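Local coordinates for protein agmatine ureohydrolase (Thermoplasma volcanium GSS1, PDB 3PZL) that probably hydrolyses agmatine to putrescine and urea as a member of the arginase family, binding two manganese ions in each subunit, at residues B[225-230]-B[267-272]; B[121-126]-B[158-163]. All coordinates share one frame; numbering follows the deposited sequence.

Followed from the N terminus, the chain first leaves strand 116-121 through residues 121-126, then runs through helix 126-132 and strand 138-143 before interaction 2 brings 158-163 back against that loop. Interaction 1 opens only later, on strand 223-229, and closes after helix 251-261 when strand 265-271 returns beside it. The two are therefore in series, neither nested nor crossed, yet they meet in space. Strand 265-271 lies between strands 116-121 and 223-229 of the parallel sheet, and just past its end Glu272 OE2 accepts a hydrogen bond from the backbone N of His124. One manganese ion takes ligands from both interactions.

Interaction 1: residues B[225-230]-B[267-272]; sequences YISVDM and GFDIVE. With MN (manganese (II) ion), chain G; MN (manganese (II) ion), chain F.
Tyr225 lies across Gly267 like a lid on a shallow hollow: the glycine has no side chain, and the phenol ring fills the place where one would stand. Gly267 O sits over one ring face, offset toward the rim, 3.5 Å from Tyr225 CD2. At the ring's far edge, Tyr225 OH donates across 2.8 Å to Asp269 OD2, arriving from above a carboxylate plane turned 74° from the ring. Asp269 can reach back to the neighbouring strand because its CG stands between backbone N and carbonyl carbon (chi1 73°). There its OD1 takes a 2.6 Å bond from Ser227 OG on the syn lone pair.

The opposite face of the sheet is apolar. Phe268 turns a ring edge beneath the bumps of Ile226 and Val228, with CE1 3.5 Å from Val228 CG2 and CD1 3.7 Å from Ile226 CB. Further along, selenomethionine Met230 lies beside Ile270, SE 3.6 Å from CG2. Helices 251-261 and 281-303 pack on this side.

Between the faces runs the parallel ladder of a beta-alpha-beta crossover, built from bonds such as Ile226 N to Gly267 O, Val228 N to Asp269 O and Met230 N to Val271 O. It delivers Asp229 to the strand's C-terminal end, where Asp229 OD2 bridges the two manganese ions, 2.1 Å from that of chain F and 2.5 Å from that of chain G, while Glu272 CB packs beside OD1.

The polar face illustrates how a metal site can be ordered from its second shell. Since Ser227 OG gives its proton to Asp269, it is probably an acceptor for His124 NE2, a relay that would leave the lone pair of His124 ND1 for the metal.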
loop_
_atom_site.group_PDB
_atom_site.type_symbol
_atom_site.label_atom_id
_atom_site.label_comp_id
_atom_site.label_asym_id
_atom_site.label_seq_id
_atom_site.Cartn_x
_atom_site.Cartn_y
_atom_site.Cartn_z
ATOM N N TYR B 225 37.169 7.510 -1.450
ATOM C CA TYR B 225 35.910 7.824 -0.816
ATOM C C TYR B 225 34.872 7.101 -1.668
ATOM O O TYR B 225 34.933 7.153 -2.911
ATOM C CB TYR B 225 35.674 9.346 -0.769
ATOM C CG TYR B 225 34.352 9.720 -0.135
ATOM C CD1 TYR B 225 33.180 9.711 -0.886
ATOM C CD2 TYR B 225 34.274 10.072 1.217
ATOM C CE1 TYR B 225 31.957 10.034 -0.310
ATOM C CE2 TYR B 225 33.048 10.402 1.810
ATOM C CZ TYR B 225 31.893 10.384 1.041
ATOM O OH TYR B 225 30.655 10.689 1.564
ATOM N N ILE B 226 33.940 6.414 -1.006
ATOM C CA ILE B 226 32.934 5.625 -1.711
ATOM C C ILE B 226 31.564 6.235 -1.548
ATOM O O ILE B 226 31.057 6.366 -0.440
ATOM C CB ILE B 226 32.869 4.170 -1.232
ATOM C CG1 ILE B 226 34.270 3.578 -1.124
ATOM C CG2 ILE B 226 31.995 3.362 -2.187
ATOM C CD1 ILE B 226 34.313 2.166 -0.641
ATOM N N SER B 227 30.964 6.601 -2.668
ATOM C CA SER B 227 29.619 7.158 -2.662
ATOM C C SER B 227 28.633 6.257 -3.428
ATOM O O SER B 227 28.786 6.041 -4.649
ATOM C CB SER B 227 29.632 8.539 -3.263
ATOM O OG SER B 227 28.400 9.136 -2.985
ATOM N N VAL B 228 27.642 5.717 -2.710
ATOM C CA VAL B 228 26.696 4.789 -3.305
ATOM C C VAL B 228 25.312 5.421 -3.541
ATOM O O VAL B 228 24.531 5.654 -2.594
ATOM C CB VAL B 228 26.550 3.553 -2.474
ATOM C CG1 VAL B 228 25.760 2.556 -3.210
ATOM C CG2 VAL B 228 27.865 2.972 -2.176
ATOM N N ASP B 229 25.028 5.724 -4.816
ATOM C CA ASP B 229 23.728 6.225 -5.238
ATOM C C ASP B 229 22.896 4.974 -5.431
ATOM O O ASP B 229 23.148 4.146 -6.307
ATOM C CB ASP B 229 23.866 6.971 -6.549
ATOM C CG ASP B 229 22.602 7.718 -6.961
ATOM O OD1 ASP B 229 21.497 7.191 -6.708
ATOM O OD2 ASP B 229 22.728 8.819 -7.563
HETATM N N MSE B 230 21.903 4.827 -4.583
HETATM C CA MSE B 230 21.272 3.543 -4.389
HETATM C C MSE B 230 20.616 3.021 -5.660
HETATM O O MSE B 230 20.393 1.816 -5.796
HETATM C CB MSE B 230 20.270 3.685 -3.280
HETATM C CG MSE B 230 19.951 2.436 -2.587
HETATM SE SE MSE B 230 21.376 1.649 -1.469
HETATM C CE MSE B 230 20.257 0.092 -0.946
ATOM N N GLY B 267 36.032 7.650 3.757
ATOM C CA GLY B 267 34.648 8.016 4.027
ATOM C C GLY B 267 33.682 7.234 3.162
ATOM O O GLY B 267 34.065 6.713 2.123
ATOM N N PHE B 268 32.427 7.188 3.582
ATOM C CA PHE B 268 31.415 6.410 2.910
ATOM C C PHE B 268 30.036 7.072 2.987
ATOM O O PHE B 268 29.716 7.746 3.962
ATOM C CB PHE B 268 31.383 5.035 3.567
ATOM C CG PHE B 268 30.477 4.042 2.891
ATOM C CD1 PHE B 268 30.390 3.991 1.523
ATOM C CD2 PHE B 268 29.747 3.113 3.644
ATOM C CE1 PHE B 268 29.566 3.057 0.890
ATOM C CE2 PHE B 268 28.912 2.164 3.021
ATOM C CZ PHE B 268 28.825 2.135 1.635
ATOM N N ASP B 269 29.208 6.868 1.969
ATOM C CA ASP B 269 27.821 7.313 2.034
ATOM C C ASP B 269 26.832 6.489 1.226
ATOM O O ASP B 269 27.231 5.739 0.325
ATOM C CB ASP B 269 27.682 8.797 1.725
ATOM C CG ASP B 269 27.874 9.134 0.265
ATOM O OD1 ASP B 269 27.523 8.350 -0.626
ATOM O OD2 ASP B 269 28.378 10.238 0.013
ATOM N N ILE B 270 25.550 6.606 1.587
ATOM C CA ILE B 270 24.451 5.872 0.940
ATOM C C ILE B 270 23.310 6.853 0.724
ATOM O O ILE B 270 22.928 7.538 1.658
ATOM C CB ILE B 270 23.969 4.647 1.785
ATOM C CG1 ILE B 270 25.164 3.771 2.199
ATOM C CG2 ILE B 270 22.923 3.810 1.025
ATOM C CD1 ILE B 270 24.891 2.778 3.312
ATOM N N VAL B 271 22.788 6.938 -0.496
ATOM C CA VAL B 271 21.870 8.002 -0.847
ATOM C C VAL B 271 20.853 7.632 -1.915
ATOM O O VAL B 271 21.011 6.678 -2.648
ATOM C CB VAL B 271 22.629 9.265 -1.339
ATOM C CG1 VAL B 271 23.587 9.775 -0.284
ATOM C CG2 VAL B 271 23.363 8.990 -2.672
ATOM N N GLU B 272 19.818 8.441 -2.021
ATOM C CA GLU B 272 18.864 8.398 -3.142
ATOM C C GLU B 272 17.929 7.204 -3.143
ATOM O O GLU B 272 17.532 6.748 -4.232
ATOM C CB GLU B 272 19.543 8.514 -4.515
ATOM C CG GLU B 272 20.235 9.827 -4.780
ATOM C CD GLU B 272 19.261 10.951 -5.074
ATOM O OE1 GLU B 272 18.120 10.621 -5.466
ATOM O OE2 GLU B 272 19.609 12.156 -4.911
HETATM MN MN MN G . 21.508 8.247 -9.610
HETATM MN MN MN F . 23.138 10.739 -8.258
#

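Interaction 2: residues B[121-126]-B[158-163]; sequences GGEHSI and YNHACV. With MN (manganese (II) ion), chain F.
Glu123 and His160 meet where two loops come together at the C-terminal ends of strands in the arginase-family alpha/beta fold, one following strand 116-121 and the other strand 138-143. Glu123 shows how a single side chain can serve both loops. Its CB already touches His160 CB, at 4.2 Å. The chain then runs out extended (chi2 -178°), bringing CD and OE1 alongside the same methylene, with OE1 3.8 Å from His160 CB. OE1 also accepts a 3.0 Å hydrogen bond from Ser125 OG, nearly in line with its C-O bond, while OE2 is held by Ser48 OG. With an alanine here, Ser125 OG and Ser48 OG would probably lose this partner, and a gap would open where CD and OE1 had lain against His160 CB.

Ser125 also touches the second loop, its CB 3.4 Å from Tyr158 O. Beyond it, a type I turn from Asn159 to Cys162 leads into helix 163-171, whose first residue reaches the metal site. His124 binds manganese through ND1 at 2.4 Å, together with Asp144, Asp148 and Asp229. Val163 CG1 lies over one face of that imidazole in a CH-pi contact, 4.0 Å from the centroid of the His124 ring and 20° off its normal.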
loop_
_atom_site.group_PDB
_atom_site.type_symbol
_atom_site.label_atom_id
_atom_site.label_comp_id
_atom_site.label_asym_id
_atom_site.label_seq_id
_atom_site.Cartn_x
_atom_site.Cartn_y
_atom_site.Cartn_z
ATOM N N GLY B 121 22.118 9.696 3.787
ATOM C CA GLY B 121 21.458 10.844 3.285
ATOM C C GLY B 121 20.085 10.599 2.746
ATOM O O GLY B 121 19.511 9.538 2.930
ATOM N N GLY B 122 19.560 11.664 2.154
ATOM C CA GLY B 122 18.516 11.593 1.196
ATOM C C GLY B 122 19.236 11.698 -0.141
ATOM O O GLY B 122 19.854 10.705 -0.598
ATOM N N GLU B 123 19.184 12.889 -0.750
ATOM C CA GLU B 123 19.723 13.116 -2.106
ATOM C C GLU B 123 21.206 12.878 -2.222
ATOM O O GLU B 123 21.903 12.740 -1.213
ATOM C CB GLU B 123 19.517 14.544 -2.554
ATOM C CG GLU B 123 18.138 14.912 -2.820
ATOM C CD GLU B 123 18.041 16.313 -3.307
ATOM O OE1 GLU B 123 19.063 17.044 -3.289
ATOM O OE2 GLU B 123 16.924 16.681 -3.713
ATOM N N HIS B 124 21.669 12.853 -3.470
ATOM C CA HIS B 124 23.072 12.611 -3.789
ATOM C C HIS B 124 23.888 13.891 -3.699
ATOM O O HIS B 124 25.111 13.847 -3.623
ATOM C CB HIS B 124 23.230 11.993 -5.182
ATOM C CG HIS B 124 24.498 11.231 -5.357
ATOM N ND1 HIS B 124 24.742 10.442 -6.477
ATOM C CD2 HIS B 124 25.588 11.122 -4.545
ATOM C CE1 HIS B 124 25.944 9.900 -6.353
ATOM N NE2 HIS B 124 26.481 10.306 -5.198
ATOM N N SER B 125 23.226 15.033 -3.690
ATOM C CA SER B 125 23.969 16.267 -3.721
ATOM C C SER B 125 24.666 16.547 -2.405
ATOM O O SER B 125 25.533 17.405 -2.356
ATOM C CB SER B 125 23.076 17.431 -4.098
ATOM O OG SER B 125 22.003 17.537 -3.176
ATOM N N ILE B 126 24.331 15.829 -1.343
ATOM C CA ILE B 126 25.074 15.996 -0.110
ATOM C C ILE B 126 26.531 15.556 -0.229
ATOM O O ILE B 126 27.377 16.007 0.543
ATOM C CB ILE B 126 24.410 15.283 1.033
ATOM C CG1 ILE B 126 24.314 13.782 0.770
ATOM C CG2 ILE B 126 23.027 15.860 1.254
ATOM C CD1 ILE B 126 23.798 12.972 1.940
ATOM N N TYR B 158 24.098 22.969 -7.850
ATOM C CA TYR B 158 24.136 21.935 -6.837
ATOM C C TYR B 158 22.891 21.022 -6.829
ATOM O O TYR B 158 22.701 20.254 -5.897
ATOM C CB TYR B 158 24.412 22.541 -5.458
ATOM C CG TYR B 158 25.693 23.340 -5.405
ATOM C CD1 TYR B 158 26.934 22.732 -5.633
ATOM C CD2 TYR B 158 25.672 24.715 -5.126
ATOM C CE1 TYR B 158 28.117 23.480 -5.591
ATOM C CE2 TYR B 158 26.850 25.468 -5.086
ATOM C CZ TYR B 158 28.065 24.842 -5.318
ATOM O OH TYR B 158 29.231 25.574 -5.270
ATOM N N ASN B 159 22.074 21.099 -7.880
ATOM C CA ASN B 159 21.042 20.092 -8.142
ATOM C C ASN B 159 21.619 18.676 -8.204
ATOM O O ASN B 159 22.687 18.481 -8.795
ATOM C CB ASN B 159 20.339 20.395 -9.461
ATOM C CG ASN B 159 19.299 19.358 -9.819
ATOM O OD1 ASN B 159 18.106 19.575 -9.592
ATOM N ND2 ASN B 159 19.736 18.230 -10.378
ATOM N N HIS B 160 20.888 17.699 -7.643
ATOM C CA HIS B 160 21.388 16.319 -7.460
ATOM C C HIS B 160 21.654 15.524 -8.753
ATOM O O HIS B 160 22.056 14.353 -8.707
ATOM C CB HIS B 160 20.485 15.523 -6.500
ATOM C CG HIS B 160 19.251 14.960 -7.145
ATOM N ND1 HIS B 160 18.411 15.710 -7.950
ATOM C CD2 HIS B 160 18.705 13.722 -7.089
ATOM C CE1 HIS B 160 17.411 14.954 -8.368
ATOM N NE2 HIS B 160 17.565 13.745 -7.857
ATOM N N ALA B 161 21.428 16.162 -9.895
ATOM C CA ALA B 161 21.767 15.581 -11.179
ATOM C C ALA B 161 23.076 16.173 -11.731
ATOM O O ALA B 161 23.422 15.964 -12.900
ATOM C CB ALA B 161 20.625 15.812 -12.149
ATOM N N CYS B 162 23.797 16.908 -10.886
ATOM C CA CYS B 162 25.014 17.596 -11.284
ATOM C C CYS B 162 26.165 17.223 -10.368
ATOM O O CYS B 162 27.275 17.764 -10.515
ATOM C CB CYS B 162 24.816 19.102 -11.200
ATOM S SG CYS B 162 23.445 19.754 -12.124
ATOM N N VAL B 163 25.908 16.307 -9.426
ATOM C CA VAL B 163 26.918 15.938 -8.434
ATOM C C VAL B 163 28.282 15.584 -9.067
ATOM O O VAL B 163 29.318 16.081 -8.623
ATOM C CB VAL B 163 26.409 14.881 -7.405
ATOM C CG1 VAL B 163 25.812 13.757 -8.083
ATOM C CG2 VAL B 163 27.533 14.373 -6.516
HETATM MN MN MN F . 23.138 10.739 -8.258
#